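Local coordinates for Lmo1076 protein (Listeria monocytogenes serovar 1/2a, PDB 3FI7) that is a secreted, autoinhibited autolysin of glycoside hydrolase family 73 that, through this catalytic domain, hydrolyses cell-wall peptidoglycan as an N-acetylglucosaminidase, at residues Asn145-Thr148 with Tyr149-Thr153; Ser132-Ser135 with Ser136-Lys139. All blocks are in the same frame, centred on the assembly; numbering follows the deposited sequence.

Contact 1: Asn145-Thr148 with Tyr149-Thr153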
loop_
_atom_site.group_PDB
_atom_site.type_symbol
_atom_site.label_atom_id
_atom_site.label_comp_id
_atom_site.label_asym_id
_atom_site.label_seq_id
_atom_site.Cartn_x
_atom_site.Cartn_y
_atom_site.Cartn_z
ATOM N N ASN A 145 -9.840 0.853 16.853
ATOM C CA ASN A 145 -10.602 2.107 16.882
ATOM C C ASN A 145 -11.423 2.365 15.620
ATOM O O ASN A 145 -12.193 3.319 15.567
ATOM C CB ASN A 145 -9.676 3.308 17.085
ATOM C CG ASN A 145 -8.961 3.286 18.416
ATOM O OD1 ASN A 145 -9.492 2.804 19.415
ATOM N ND2 ASN A 145 -7.745 3.818 18.437
ATOM N N ALA A 146 -11.233 1.552 14.590
ATOM C CA ALA A 146 -11.912 1.801 13.321
ATOM C C ALA A 146 -12.910 0.691 13.021
ATOM O O ALA A 146 -12.516 -0.438 12.748
ATOM C CB ALA A 146 -10.896 1.939 12.190
ATOM N N LYS A 147 -14.202 1.007 13.078
ATOM C CA LYS A 147 -15.229 -0.013 12.870
ATOM C C LYS A 147 -15.095 -0.656 11.491
ATOM O O LYS A 147 -15.164 -1.873 11.352
ATOM C CB LYS A 147 -16.632 0.571 13.057
ATOM C CG LYS A 147 -16.984 0.866 14.504
ATOM C CD LYS A 147 -18.347 1.529 14.631
ATOM C CE LYS A 147 -18.667 1.857 16.085
ATOM N NZ LYS A 147 -20.006 2.497 16.239
ATOM N N THR A 148 -14.906 0.173 10.473
ATOM C CA THR A 148 -14.661 -0.324 9.128
ATOM C C THR A 148 -13.415 0.340 8.573
ATOM O O THR A 148 -12.902 1.305 9.148
ATOM C CB THR A 148 -15.816 0.007 8.178
ATOM O OG1 THR A 148 -15.815 1.411 7.914
ATOM C CG2 THR A 148 -17.158 -0.395 8.789
ATOM N N TYR A 149 -12.950 -0.160 7.436
ATOM C CA TYR A 149 -11.769 0.397 6.800
ATOM C C TYR A 149 -11.977 1.857 6.403
ATOM O O TYR A 149 -11.023 2.627 6.334
ATOM C CB TYR A 149 -11.374 -0.439 5.585
ATOM C CG TYR A 149 -12.351 -0.367 4.439
ATOM C CD1 TYR A 149 -13.374 -1.304 4.308
ATOM C CD2 TYR A 149 -12.247 0.627 3.479
ATOM C CE1 TYR A 149 -14.267 -1.243 3.246
ATOM C CE2 TYR A 149 -13.131 0.694 2.418
ATOM C CZ TYR A 149 -14.136 -0.244 2.306
ATOM O OH TYR A 149 -15.011 -0.169 1.248
ATOM N N LYS A 150 -13.226 2.238 6.153
ATOM C CA LYS A 150 -13.542 3.625 5.808
ATOM C C LYS A 150 -13.220 4.609 6.936
ATOM O O LYS A 150 -12.878 5.763 6.679
ATOM C CB LYS A 150 -14.999 3.766 5.376
ATOM C CG LYS A 150 -15.280 3.088 4.041
ATOM C CD LYS A 150 -16.588 3.560 3.435
ATOM C CE LYS A 150 -16.800 2.916 2.084
ATOM N NZ LYS A 150 -17.972 3.482 1.381
ATOM N N ASP A 151 -13.323 4.158 8.181
ATOM C CA ASP A 151 -12.930 5.005 9.304
ATOM C C ASP A 151 -11.424 5.192 9.274
ATOM O O ASP A 151 -10.917 6.279 9.548
ATOM C CB ASP A 151 -13.358 4.385 10.633
ATOM C CG ASP A 151 -14.859 4.187 10.718
ATOM O OD1 ASP A 151 -15.302 3.055 11.016
ATOM O OD2 ASP A 151 -15.593 5.171 10.472
ATOM N N ALA A 152 -10.714 4.124 8.918
ATOM C CA ALA A 152 -9.266 4.168 8.851
ATOM C C ALA A 152 -8.790 5.089 7.731
ATOM O O ALA A 152 -7.905 5.910 7.951
ATOM C CB ALA A 152 -8.696 2.774 8.685
ATOM N N THR A 153 -9.376 4.968 6.539
ATOM C CA THR A 153 -8.923 5.790 5.420
ATOM C C THR A 153 -9.246 7.261 5.703
ATOM O O THR A 153 -8.424 8.144 5.450
ATOM C CB THR A 153 -9.516 5.349 4.059
ATOM O OG1 THR A 153 -10.943 5.465 4.090
ATOM C CG2 THR A 153 -9.129 3.900 3.733
#
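D151 reaches back out of the first turn of its helix to hold the backbone of T148, while the T148 hydroxyl answers only weakly: this is a capping box at the start of helix 149-156, with T148 as N-cap. The strong half is nearly straight, T148 N to D151 OD1 at 3.0 Å with an angle of 170° at the hydrogen, and it uses the anti side of the carboxylate. Aspartate suits the place, since its short arm, with CG anti to its own carbonyl carbon (chi1 -60°), turns the acid toward the N-cap; its negative charge probably also interacts favourably with the helix dipole. Threonine offers the complementary oxygen. OG1 sits between its backbone N and carbonyl carbon (chi1 71°), facing the first turn, but its bond from K150 N is bent and long at 3.2 Å. D151 N closes the turn on T148 O. Behind the box, A146 points its methyl toward the helix, small enough to lie against D151 and the buried A152, and its carbonyl oxygen accepts a hydrogen bond from Y51 OH. On the helix side, that methyl comes within 4.2 Å of A152 CB.

Contact 2: Ser132-Ser135 with Ser136-Lys139; sequences SWDS and SYYK
W133 drives the edge of its indole into the face of Y137, an edge-to-face pair whose six-membered rings have centroids 4.7 Å apart and planes inclined at 60°. The touching atom is W133 CH2, which stands over the tyrosine ring near its rim, 3.3 Å from Y137 CE1. The turn brings residues 133 and 137 together, and the reach and flatness of their rings let the C-H edge of W133 lie on the pi face of Y137. Y137 carries its CG anti to the backbone N (chi1 -166°), which swings the ring back toward the indole.

D134 follows W133 in the chain, and its carboxylate turns toward S136 and Y137. D134 OD1 takes the amide hydrogen of S136 at 3.0 Å, approached from above the carboxylate plane, while OD2 lies near the plane of the Y137 ring, at its edge. The aspartate is short enough to reach an amide two residues on. A water donating to OD2 also bonds S136 OG, so that it bridges the acid and the serine, whose short hydroxyl suits the place because it can reach that water.

The backbone beneath is fixed by Y137 N, which donates to D134 O at 3.1 Å and closes the first turn. A second water bridges S135 O to Y138 N, and K139 N to S136 O at 3.0 Å closes the next. Further out, Y137 O accepts from W155 NE1, and Y138 packs on K126 and L127 of helix 116-129, so the loop is moored to both neighbouring helices. The arrangement is that of two overlapping type I beta turns, D134 to Y137 and S136 to K139, the first reinforced by an Asp side chain bonded to the amide two residues ahead, as in an Asx turn.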
loop_
_atom_site.group_PDB
_atom_site.type_symbol
_atom_site.label_atom_id
_atom_site.label_comp_id
_atom_site.label_asym_id
_atom_site.label_seq_id
_atom_site.Cartn_x
_atom_site.Cartn_y
_atom_site.Cartn_z
ATOM N N SER A 132 7.557 10.726 15.821
ATOM C CA SER A 132 8.235 10.843 17.104
ATOM C C SER A 132 7.538 11.824 18.042
ATOM O O SER A 132 7.622 11.679 19.259
ATOM C CB SER A 132 9.695 11.248 16.904
ATOM O OG SER A 132 9.776 12.519 16.289
ATOM N N TRP A 133 6.844 12.808 17.477
ATOM C CA TRP A 133 6.176 13.828 18.291
ATOM C C TRP A 133 4.795 13.406 18.823
ATOM O O TRP A 133 4.264 14.050 19.721
ATOM C CB TRP A 133 6.075 15.159 17.529
ATOM C CG TRP A 133 5.437 15.012 16.197
ATOM C CD1 TRP A 133 6.057 14.713 15.024
ATOM C CD2 TRP A 133 4.041 15.131 15.896
ATOM N NE1 TRP A 133 5.136 14.645 14.007
ATOM C CE2 TRP A 133 3.890 14.897 14.518
ATOM C CE3 TRP A 133 2.905 15.423 16.658
ATOM C CZ2 TRP A 133 2.652 14.939 13.883
ATOM C CZ3 TRP A 133 1.677 15.467 16.028
ATOM C CH2 TRP A 133 1.558 15.224 14.654
ATOM N N ASP A 134 4.222 12.328 18.285
ATOM C CA ASP A 134 2.907 11.866 18.740
ATOM C C ASP A 134 2.638 10.412 18.378
ATOM O O ASP A 134 2.197 10.104 17.262
ATOM C CB ASP A 134 1.790 12.746 18.167
ATOM C CG ASP A 134 0.396 12.268 18.579
ATOM O OD1 ASP A 134 0.301 11.352 19.427
ATOM O OD2 ASP A 134 -0.606 12.801 18.046
ATOM N N SER A 135 2.873 9.519 19.330
ATOM C CA SER A 135 2.782 8.094 19.049
ATOM C C SER A 135 1.371 7.623 18.680
ATOM O O SER A 135 1.209 6.549 18.105
ATOM C CB SER A 135 3.318 7.277 20.221
ATOM O OG SER A 135 2.347 7.173 21.242
ATOM N N SER A 136 0.356 8.419 19.002
ATOM C CA SER A 136 -1.021 8.024 18.696
ATOM C C SER A 136 -1.618 8.828 17.540
ATOM O O SER A 136 -2.825 8.807 17.314
ATOM C CB SER A 136 -1.909 8.121 19.944
ATOM O OG SER A 136 -2.165 9.473 20.287
ATOM N N TYR A 137 -0.764 9.530 16.803
ATOM C CA TYR A 137 -1.193 10.313 15.650
ATOM C C TYR A 137 -2.136 9.577 14.688
ATOM O O TYR A 137 -3.092 10.169 14.174
ATOM C CB TYR A 137 0.026 10.802 14.878
ATOM C CG TYR A 137 -0.282 11.880 13.869
ATOM C CD1 TYR A 137 -0.966 13.031 14.244
ATOM C CD2 TYR A 137 0.126 11.760 12.551
ATOM C CE1 TYR A 137 -1.242 14.027 13.332
ATOM C CE2 TYR A 137 -0.135 12.754 11.633
ATOM C CZ TYR A 137 -0.820 13.886 12.029
ATOM O OH TYR A 137 -1.092 14.870 11.113
ATOM N N TYR A 138 -1.870 8.300 14.426
ATOM C CA TYR A 138 -2.703 7.569 13.469
ATOM C C TYR A 138 -3.749 6.662 14.130
ATOM O O TYR A 138 -4.240 5.720 13.505
ATOM C CB TYR A 138 -1.835 6.763 12.491
ATOM C CG TYR A 138 -0.944 7.616 11.609
ATOM C CD1 TYR A 138 -1.477 8.353 10.562
ATOM C CD2 TYR A 138 0.431 7.668 11.814
ATOM C CE1 TYR A 138 -0.673 9.129 9.743
ATOM C CE2 TYR A 138 1.250 8.445 10.998
ATOM C CZ TYR A 138 0.688 9.175 9.967
ATOM O OH TYR A 138 1.477 9.951 9.150
ATOM N N LYS A 139 -4.097 6.956 15.381
ATOM C CA LYS A 139 -4.983 6.089 16.173
ATOM C C LYS A 139 -6.310 5.733 15.489
ATOM O O LYS A 139 -6.845 4.647 15.704
ATOM C CB LYS A 139 -5.268 6.710 17.537
ATOM C CG LYS A 139 -5.974 8.053 17.459
ATOM C CD LYS A 139 -6.186 8.649 18.844
ATOM C CE LYS A 139 -6.578 10.119 18.752
ATOM N NZ LYS A 139 -6.738 10.746 20.096
HETATM O O HOH W 1 -2.960 11.832 18.789
HETATM O O HOH W 2 0.199 6.616 15.409
#

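How the contacts relate
Both contacts belong to the connection between helix 116-129 and helix 149-156 of the catalytic domain, a glucosaminidase domain related to the lysozymes. Contact 2 comes first along the chain, in the loop at the surface; contact 1 follows, where that connection ends and the helix begins. Their centres are about 17 Å apart, yet they meet directly, N145 ND2 probably donating to K139 O at 3.0 Å. Y149 and T153 extend the packing to helices 52-63 and 166-176. The connection is thus pinned at both ends of helix 149-156, at its N-terminal cap in contact 1 and at W155 in contact 2, and so is tied into the helical body of the domain.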